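Local coordinates for amino acid ABC transporter, periplasmic amino acid-binding protein, putative (Streptococcus pneumoniae, PDB 4I62) that binds L-arginine in the cleft between its two lobes and probably delivers it to an amino acid ABC transporter as the substrate-binding component, at residues L104-V109 with T123-A128; I69-A74 with Q247-S252. One frame throughout, in Å; residues are numbered along the deposited sequence. Where two conformers were deposited one is given.

How the contacts relate
Both contacts are buried and belong to the same lobe of this type II periplasmic binding protein, but they differ in chemistry. The centre of contact 1 is about 8 Å, and that of contact 2 about 17 Å, from the centre of the chain. Contact 1, beside the arginine cleft, is largely polar: a tyrosine hydroxyl and a water meet the backbone of the ligand-binding loop. Contact 2 brings 69-74 of helix 67-79 against 247-252 of helix 236-251, with only aliphatic carbons meeting. The two are adjacent. Ile-106 CG2 packs on Leu-71 CD2 at 4.0 Å, and Pro-124 O lies 2.7 Å from Lys-250 NZ, probably as a hydrogen bond, so 123-128 rests against the second helix.

Contact 1 of 2, residues L104-V109 with T123-A128; sequences LAISGV and TPYYTA. With ARG (arginine), chain B.
Tyr-125 reaches with the hydroxyl end of its ring over the turn at Ser-107 and Gly-108, its OH lying 3.7 Å from Gly-108 N and 4.1 Å from the CG2 methyl of Ile-106. With CG set between the backbone N and the carbonyl carbon (chi1 68°), the ring extends across the gap between two backbones that themselves stay well apart. A water joins the two sides. It lies in the ring plane, at the edge, 2.9 Å from Tyr-125 OH, and accepts from Ser-107 N and from Val-109 N, each bond 3.0 Å long. Asp-68 adds a hydrogen bond to Gly-108 N and a weak hydrogen bond to Tyr-125 OH.

The carbonyls of the same turn serve the bound arginine. Ser-107 O takes NE of the ligand at 2.9 Å and also its NH1, while Gly-108 O receives the ligand's amino N at 2.8 Å. Ser-107 OG accepts from ligand NH1 and is also hydrogen-bonded to Asn-46 N. The turn therefore spends its carbonyls on the substrate and its amides on water and carboxylate, an arrangement consistent with Tyr-125 and Asp-68 acting as a second shell that positions the binding loop.

Contact 2 of 2, residues I69-A74 with Q247-S252; sequences IELAKA and QKLKES
Leu-71 and Leu-249 meet between 69-74 and 247-252, where helix 67-79 faces helix 236-251, their CD1 methyls 3.7 Å apart. Leu-249 is directed at the facing helix from its root, whereas Leu-71 gets there by its torsions: CG is anti to the backbone N (chi1 176°), which carries the end of the side chain nearer. The same Leu-249 CD1 also lies 4.2 Å from Ala-74 CB, so a single methyl touches both residues. Around this patch Leu-71 packs on Ile-246 and Tyr-125, and Leu-249 on Leu-255 of helix 254-265.

None of the polar interactions joins the two segments. Lys-73 NZ forms a salt bridge with Glu-70 OE2 at 2.9 Å, meeting the carboxylate on its syn side, 19° out of plane. On the other segment, Lys-248 O accepts from both Ser-252 N and Ser-252 OG, the latter at 3.0 Å with a C=O...O angle of 140°. Ser-252 OG is also bonded to Glu-254 N, beyond 247-252, where the chain turns into the next helix.

The contact is apolar and small, with 92 Å² buried on both sides together, so it depends on excluding water from a few methyl groups and sets no polar direction; the Glu-70 to Lys-73 salt bridge stays within one helix.

Contact 1 of 2, residues L104-V109 with T123-A128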
ATOM      1  N   LEU A 104      -1.949  12.239   8.705  1.00  9.41           N
ATOM      2  CA  LEU A 104      -0.970  11.529   7.873  1.00  8.82           C
ATOM      3  C   LEU A 104      -1.704  10.455   7.101  1.00  8.11           C
ATOM      4  O   LEU A 104      -2.684   9.908   7.607  1.00  9.32           O
ATOM      5  CB  LEU A 104       0.114  10.826   8.720  1.00  8.62           C
ATOM      6  CG  LEU A 104       0.970  11.714   9.599  1.00  9.84           C
ATOM      7  CD1 LEU A 104       1.900  10.848  10.449  1.00 10.69           C
ATOM      8  CD2 LEU A 104       1.771  12.733   8.759  1.00 11.18           C
ATOM      9  N   ALA A 105      -1.175  10.129   5.928  1.00  7.44           N
ATOM     10  CA  ALA A 105      -1.521   8.878   5.254  1.00  7.94           C
ATOM     11  C   ALA A 105      -0.312   7.968   5.378  1.00  7.05           C
ATOM     12  O   ALA A 105       0.765   8.303   4.869  1.00  8.37           O
ATOM     13  CB  ALA A 105      -1.852   9.101   3.788  1.00  8.83           C
ATOM     14  N   ILE A 106      -0.503   6.837   6.053  1.00  7.19           N
ATOM     15  CA  ILE A 106       0.532   5.805   6.146  1.00  7.29           C
ATOM     16  C   ILE A 106      -0.169   4.530   5.662  1.00  7.16           C
ATOM     17  O   ILE A 106      -0.868   3.860   6.431  1.00  8.12           O
ATOM     18  CB  ILE A 106       1.117   5.624   7.572  1.00  7.66           C
ATOM     19  CG1 ILE A 106       1.517   6.979   8.170  1.00  7.94           C
ATOM     20  CG2 ILE A 106       2.317   4.685   7.482  1.00  8.81           C
ATOM     21  CD1 ILE A 106       2.065   6.875   9.606  1.00  9.56           C
ATOM     22  N   SER A 107      -0.019   4.246   4.364  1.00  6.70           N
ATOM     23  CA  SER A 107      -0.912   3.287   3.743  1.00  7.26           C
ATOM     24  C   SER A 107      -0.274   2.704   2.485  1.00  6.57           C
ATOM     25  O   SER A 107      -0.963   2.509   1.459  1.00  7.27           O
ATOM     26  CB  SER A 107      -2.263   3.942   3.421  1.00  7.79           C
ATOM     27  OG  SER A 107      -3.296   2.994   3.116  1.00  8.13           O
ATOM     28  N   GLY A 108       1.034   2.463   2.536  1.00  7.19           N
ATOM     29  CA  GLY A 108       1.737   1.976   1.356  1.00  7.75           C
ATOM     30  C   GLY A 108       1.655   2.961   0.197  1.00  6.96           C
ATOM     31  O   GLY A 108       1.553   2.549  -0.956  1.00  7.29           O
ATOM     32  N   VAL A 109       1.740   4.251   0.501  1.00  7.15           N
ATOM     33  CA  VAL A 109       1.535   5.307  -0.496  1.00  7.56           C
ATOM     34  C   VAL A 109       2.799   5.589  -1.306  1.00  7.62           C
ATOM     35  O   VAL A 109       3.843   5.977  -0.722  1.00  8.51           O
ATOM     36  CB  VAL A 109       1.062   6.624   0.164  1.00  8.21           C
ATOM     37  CG1 VAL A 109       0.868   7.716  -0.868  1.00  9.26           C
ATOM     38  CG2 VAL A 109      -0.195   6.416   0.959  1.00  8.90           C
ATOM     39  N   THR A 123      10.673  11.361   3.783  1.00  9.70           N
ATOM     40  CA  THR A 123      11.688  10.582   3.112  1.00  9.85           C
ATOM     41  C   THR A 123      11.114   9.163   2.848  1.00  9.66           C
ATOM     42  O   THR A 123      10.260   8.675   3.588  1.00 10.10           O
ATOM     43  CB  THR A 123      12.927  10.528   3.992  1.00 10.32           C
ATOM     44  OG1 THR A 123      14.058  10.136   3.219  1.00 12.06           O
ATOM     45  CG2 THR A 123      12.777   9.564   5.121  1.00 11.18           C
ATOM     46  N   PRO A 124      11.562   8.487   1.788  1.00 10.63           N
ATOM     47  CA  PRO A 124      10.959   7.182   1.501  1.00 11.35           C
ATOM     48  C   PRO A 124      11.330   6.134   2.531  1.00 10.16           C
ATOM     49  O   PRO A 124      12.455   6.168   3.108  1.00 12.60           O
ATOM     50  CB  PRO A 124      11.576   6.785   0.152  1.00 16.47           C
ATOM     51  CG  PRO A 124      12.122   8.032  -0.428  1.00 18.67           C
ATOM     52  CD  PRO A 124      12.371   9.006   0.671  1.00 13.53           C
ATOM     53  N   TYR A 125      10.440   5.188   2.745  1.00 10.91           N
ATOM     54  CA  TYR A 125      10.691   4.101   3.668  1.00 11.36           C
ATOM     55  C   TYR A 125      10.670   2.706   3.066  1.00 11.59           C
ATOM     56  O   TYR A 125      10.958   1.749   3.796  1.00 13.64           O
ATOM     57  CB  TYR A 125       9.820   4.166   4.927  1.00 11.65           C
ATOM     58  CG  TYR A 125       8.348   3.921   4.697  1.00  9.64           C
ATOM     59  CD1 TYR A 125       7.827   2.641   4.712  1.00  9.85           C
ATOM     60  CD2 TYR A 125       7.461   4.987   4.530  1.00  9.67           C
ATOM     61  CE1 TYR A 125       6.448   2.412   4.527  1.00  9.46           C
ATOM     62  CE2 TYR A 125       6.089   4.786   4.356  1.00  8.74           C
ATOM     63  CZ  TYR A 125       5.599   3.486   4.361  1.00  8.43           C
ATOM     64  OH  TYR A 125       4.248   3.276   4.211  1.00  8.99           O
ATOM     65  N   TYR A 126      10.308   2.568   1.790  1.00 10.66           N
ATOM     66  CA  TYR A 126      10.306   1.246   1.167  1.00 11.00           C
ATOM     67  C   TYR A 126      10.374   1.472  -0.322  1.00 10.88           C
ATOM     68  O   TYR A 126       9.866   2.498  -0.826  1.00 12.05           O
ATOM     69  CB  TYR A 126       9.002   0.498   1.474  1.00 11.92           C
ATOM     70  CG  TYR A 126       9.012  -0.937   1.051  1.00 12.05           C
ATOM     71  CD1 TYR A 126       9.641  -1.881   1.838  1.00 15.27           C
ATOM     72  CD2 TYR A 126       8.404  -1.365  -0.121  1.00 14.67           C
ATOM     73  CE1 TYR A 126       9.693  -3.218   1.471  1.00 18.39           C
ATOM     74  CE2 TYR A 126       8.476  -2.721  -0.518  1.00 17.42           C
ATOM     75  CZ  TYR A 126       9.105  -3.629   0.298  1.00 18.22           C
ATOM     76  OH  TYR A 126       9.158  -4.966  -0.059  1.00 20.33           O
ATOM     77  N   THR A 127      10.985   0.539  -1.056  1.00 12.09           N
ATOM     78  CA  THR A 127      10.939   0.601  -2.511  0.51 13.64           C
ATOM     79  C   THR A 127      10.488  -0.715  -3.073  1.00 12.27           C
ATOM     80  O   THR A 127      10.933  -1.791  -2.661  1.00 15.02           O
ATOM     81  CB  THR A 127      12.267   0.973  -3.116  0.51 17.27           C
ATOM     82  OG1 THR A 127      13.237   0.013  -2.701  0.51 20.37           O
ATOM     83  CG2 THR A 127      12.647   2.359  -2.668  0.51 14.89           C
ATOM     84  N   ALA A 128       9.582  -0.626  -4.033  1.00 13.39           N
ATOM     85  CA  ALA A 128       8.883  -1.800  -4.562  1.00 15.44           C
ATOM     86  C   ALA A 128       8.960  -1.898  -6.080  1.00 13.83           C
ATOM     87  O   ALA A 128       9.163  -0.882  -6.741  1.00 16.65           O
ATOM     88  CB  ALA A 128       7.406  -1.769  -4.128  1.00 19.71           C
TER
HETATM   89  N   ARG B 301       1.436   2.038  -3.722  1.00  7.22           N
HETATM   90  CA  ARG B 301       0.154   2.254  -4.443  1.00  7.21           C
HETATM   91  C   ARG B 301      -0.228   3.731  -4.471  1.00  6.85           C
HETATM   92  O   ARG B 301       0.291   4.513  -3.647  1.00  7.83           O
HETATM   93  CB  ARG B 301      -0.946   1.375  -3.878  1.00  7.22           C
HETATM   94  CG  ARG B 301      -1.160   1.559  -2.373  1.00  7.27           C
HETATM   95  CD  ARG B 301      -2.435   0.896  -1.896  1.00  6.76           C
HETATM   96  NE  ARG B 301      -2.444   0.827  -0.446  1.00  7.20           N
HETATM   97  CZ  ARG B 301      -3.425   0.336   0.284  1.00  6.86           C
HETATM   98  NH1 ARG B 301      -3.327   0.338   1.610  1.00  7.89           N
HETATM   99  NH2 ARG B 301      -4.515  -0.149  -0.307  1.00  7.69           N
HETATM  100  OXT ARG B 301      -1.111   4.082  -5.322  1.00  7.84           O
HETATM  101  O   HOH W   1       2.494   5.293   3.182  1.00  7.63           O

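Contact 2 of 2, residues I69-A74 with Q247-S252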
ATOM      1  N   ILE A  69       1.306   0.176  10.644  1.00  7.62           N
ATOM      2  CA  ILE A  69       0.709   0.464  11.947  1.00  8.22           C
ATOM      3  C   ILE A  69       1.850   0.628  12.969  1.00  8.12           C
ATOM      4  O   ILE A  69       1.814   1.528  13.820  1.00  8.41           O
ATOM      5  CB  ILE A  69      -0.273  -0.647  12.401  1.00  8.57           C
ATOM      6  CG1 ILE A  69      -1.575  -0.612  11.619  1.00 11.17           C
ATOM      7  CG2 ILE A  69      -0.594  -0.512  13.885  1.00 11.56           C
ATOM      8  CD1 ILE A  69      -1.508  -0.797  10.138  1.00 11.19           C
ATOM      9  N   GLU A  70       2.876  -0.225  12.893  1.00  8.23           N
ATOM     10  CA  GLU A  70       4.020  -0.080  13.799  1.00  9.12           C
ATOM     11  C   GLU A  70       4.777   1.223  13.543  1.00  8.38           C
ATOM     12  O   GLU A  70       5.216   1.879  14.498  1.00  8.57           O
ATOM     13  CB  GLU A  70       4.910  -1.317  13.684  1.00  9.68           C
ATOM     14  CG  GLU A  70       4.194  -2.604  14.087  1.00 10.62           C
ATOM     15  CD  GLU A  70       3.646  -2.535  15.500  1.00 11.82           C
ATOM     16  OE1 GLU A  70       4.428  -2.188  16.407  1.00 13.50           O
ATOM     17  OE2 GLU A  70       2.449  -2.808  15.728  1.00 13.82           O
ATOM     18  N   LEU A  71       4.928   1.620  12.283  1.00  8.03           N
ATOM     19  CA  LEU A  71       5.513   2.913  11.956  1.00  8.12           C
ATOM     20  C   LEU A  71       4.675   4.041  12.543  1.00  7.59           C
ATOM     21  O   LEU A  71       5.204   4.975  13.154  1.00  8.61           O
ATOM     22  CB  LEU A  71       5.632   3.057  10.449  1.00  8.16           C
ATOM     23  CG  LEU A  71       6.141   4.390   9.889  1.00  8.64           C
ATOM     24  CD1 LEU A  71       7.485   4.806  10.485  1.00 10.13           C
ATOM     25  CD2 LEU A  71       6.211   4.381   8.374  1.00 10.37           C
ATOM     26  N   ALA A  72       3.352   3.956  12.386  1.00  7.49           N
ATOM     27  CA  ALA A  72       2.447   4.969  12.934  1.00  8.18           C
ATOM     28  C   ALA A  72       2.590   5.090  14.459  1.00  7.83           C
ATOM     29  O   ALA A  72       2.590   6.168  15.001  1.00  8.70           O
ATOM     30  CB  ALA A  72       1.002   4.642  12.556  1.00  8.58           C
ATOM     31  N   LYS A  73       2.663   3.935  15.142  1.00  8.66           N
ATOM     32  CA  LYS A  73       2.851   3.939  16.597  1.00  9.25           C
ATOM     33  C   LYS A  73       4.161   4.626  16.986  1.00  9.54           C
ATOM     34  O   LYS A  73       4.211   5.380  17.970  1.00 10.50           O
ATOM     35  CB  LYS A  73       2.874   2.497  17.124  1.00 10.13           C
ATOM     36  CG  LYS A  73       1.532   1.793  17.156  1.00 11.00           C
ATOM     37  CD  LYS A  73       1.735   0.318  17.618  1.00 12.63           C
ATOM     38  CE  LYS A  73       0.459  -0.499  17.604  1.00 13.12           C
ATOM     39  NZ  LYS A  73       0.811  -1.909  17.930  1.00 15.04           N
ATOM     40  N   ALA A  74       5.219   4.362  16.234  1.00  9.37           N
ATOM     41  CA  ALA A  74       6.504   4.978  16.531  1.00 10.27           C
ATOM     42  C   ALA A  74       6.446   6.493  16.350  1.00  9.06           C
ATOM     43  O   ALA A  74       7.021   7.247  17.139  1.00 10.67           O
ATOM     44  CB  ALA A  74       7.633   4.339  15.692  1.00 10.96           C
ATOM     45  N   GLN A 247      14.262   7.504   9.911  1.00 10.12           N
ATOM     46  CA  GLN A 247      15.724   7.393   9.978  0.63 11.84           C
ATOM     47  C   GLN A 247      16.167   6.397  11.070  1.00 11.84           C
ATOM     48  O   GLN A 247      17.004   5.539  10.856  1.00 13.22           O
ATOM     49  CB  GLN A 247      16.308   8.790  10.222  0.63 11.72           C
ATOM     50  CG  GLN A 247      17.856   8.858  10.407  0.63 13.68           C
ATOM     51  CD  GLN A 247      18.385  10.283  10.598  0.63 14.55           C
ATOM     52  OE1 GLN A 247      18.690  10.713  11.723  0.63 21.92           O
ATOM     53  NE2 GLN A 247      18.550  11.006   9.498  0.63 15.29           N
ATOM     54  N   LYS A 248      15.561   6.526  12.240  1.00 11.63           N
ATOM     55  CA  LYS A 248      15.901   5.653  13.350  1.00 13.76           C
ATOM     56  C   LYS A 248      15.571   4.191  13.036  1.00 13.86           C
ATOM     57  O   LYS A 248      16.378   3.285  13.295  1.00 14.87           O
ATOM     58  CB  LYS A 248      15.125   6.128  14.587  1.00 16.05           C
ATOM     59  CG  LYS A 248      15.329   5.282  15.819  1.00 21.77           C
ATOM     60  CD  LYS A 248      14.440   5.729  16.978  1.00 28.91           C
ATOM     61  CE  LYS A 248      14.731   7.160  17.388  1.00 33.73           C
ATOM     62  NZ  LYS A 248      14.237   7.463  18.770  1.00 38.59           N
ATOM     63  N   LEU A 249      14.380   3.965  12.489  1.00 11.09           N
ATOM     64  CA  LEU A 249      13.952   2.599  12.188  1.00 11.48           C
ATOM     65  C   LEU A 249      14.758   1.973  11.055  1.00 11.77           C
ATOM     66  O   LEU A 249      14.998   0.764  11.068  1.00 14.35           O
ATOM     67  CB  LEU A 249      12.453   2.550  11.857  1.00 11.57           C
ATOM     68  CG  LEU A 249      11.498   2.859  13.006  1.00 13.84           C
ATOM     69  CD1 LEU A 249      10.084   3.035  12.488  1.00 15.80           C
ATOM     70  CD2 LEU A 249      11.493   1.762  14.029  1.00 18.35           C
ATOM     71  N   LYS A 250      15.200   2.785  10.090  1.00 11.82           N
ATOM     72  CA  LYS A 250      16.032   2.294   9.011  1.00 14.87           C
ATOM     73  C   LYS A 250      17.415   1.916   9.530  1.00 14.30           C
ATOM     74  O   LYS A 250      17.904   0.812   9.272  1.00 16.49           O
ATOM     75  CB  LYS A 250      16.168   3.350   7.901  1.00 15.98           C
ATOM     76  CG  LYS A 250      14.960   3.438   7.009  1.00 20.04           C
ATOM     77  CD  LYS A 250      15.246   4.347   5.842  1.00 27.61           C
ATOM     78  CE  LYS A 250      14.318   4.034   4.687  1.00 30.45           C
ATOM     79  NZ  LYS A 250      14.743   4.708   3.422  1.00 33.79           N
ATOM     80  N   GLU A 251      18.059   2.820  10.259  1.00 14.70           N
ATOM     81  CA  GLU A 251      19.452   2.609  10.609  1.00 16.91           C
ATOM     82  C   GLU A 251      19.633   1.413  11.546  1.00 17.93           C
ATOM     83  O   GLU A 251      20.710   0.800  11.566  1.00 19.97           O
ATOM     84  CB  GLU A 251      20.035   3.869  11.243  1.00 19.08           C
ATOM     85  CG  GLU A 251      19.625   4.014  12.705  1.00 24.69           C
ATOM     86  CD  GLU A 251      20.234   5.225  13.363  1.00 30.35           C
ATOM     87  OE1 GLU A 251      21.259   5.730  12.847  1.00 33.88           O
ATOM     88  OE2 GLU A 251      19.669   5.665  14.390  1.00 37.48           O
ATOM     89  N   SER A 252      18.618   1.097  12.337  1.00 16.84           N
ATOM     90  CA  SER A 252      18.698   0.022  13.317  1.00 17.99           C
ATOM     91  C   SER A 252      18.334  -1.320  12.719  1.00 18.13           C
ATOM     92  O   SER A 252      18.478  -2.357  13.374  1.00 20.02           O
ATOM     93  CB  SER A 252      17.749   0.322  14.473  1.00 18.59           C
ATOM     94  OG  SER A 252      16.401   0.374  14.001  1.00 16.17           O
TER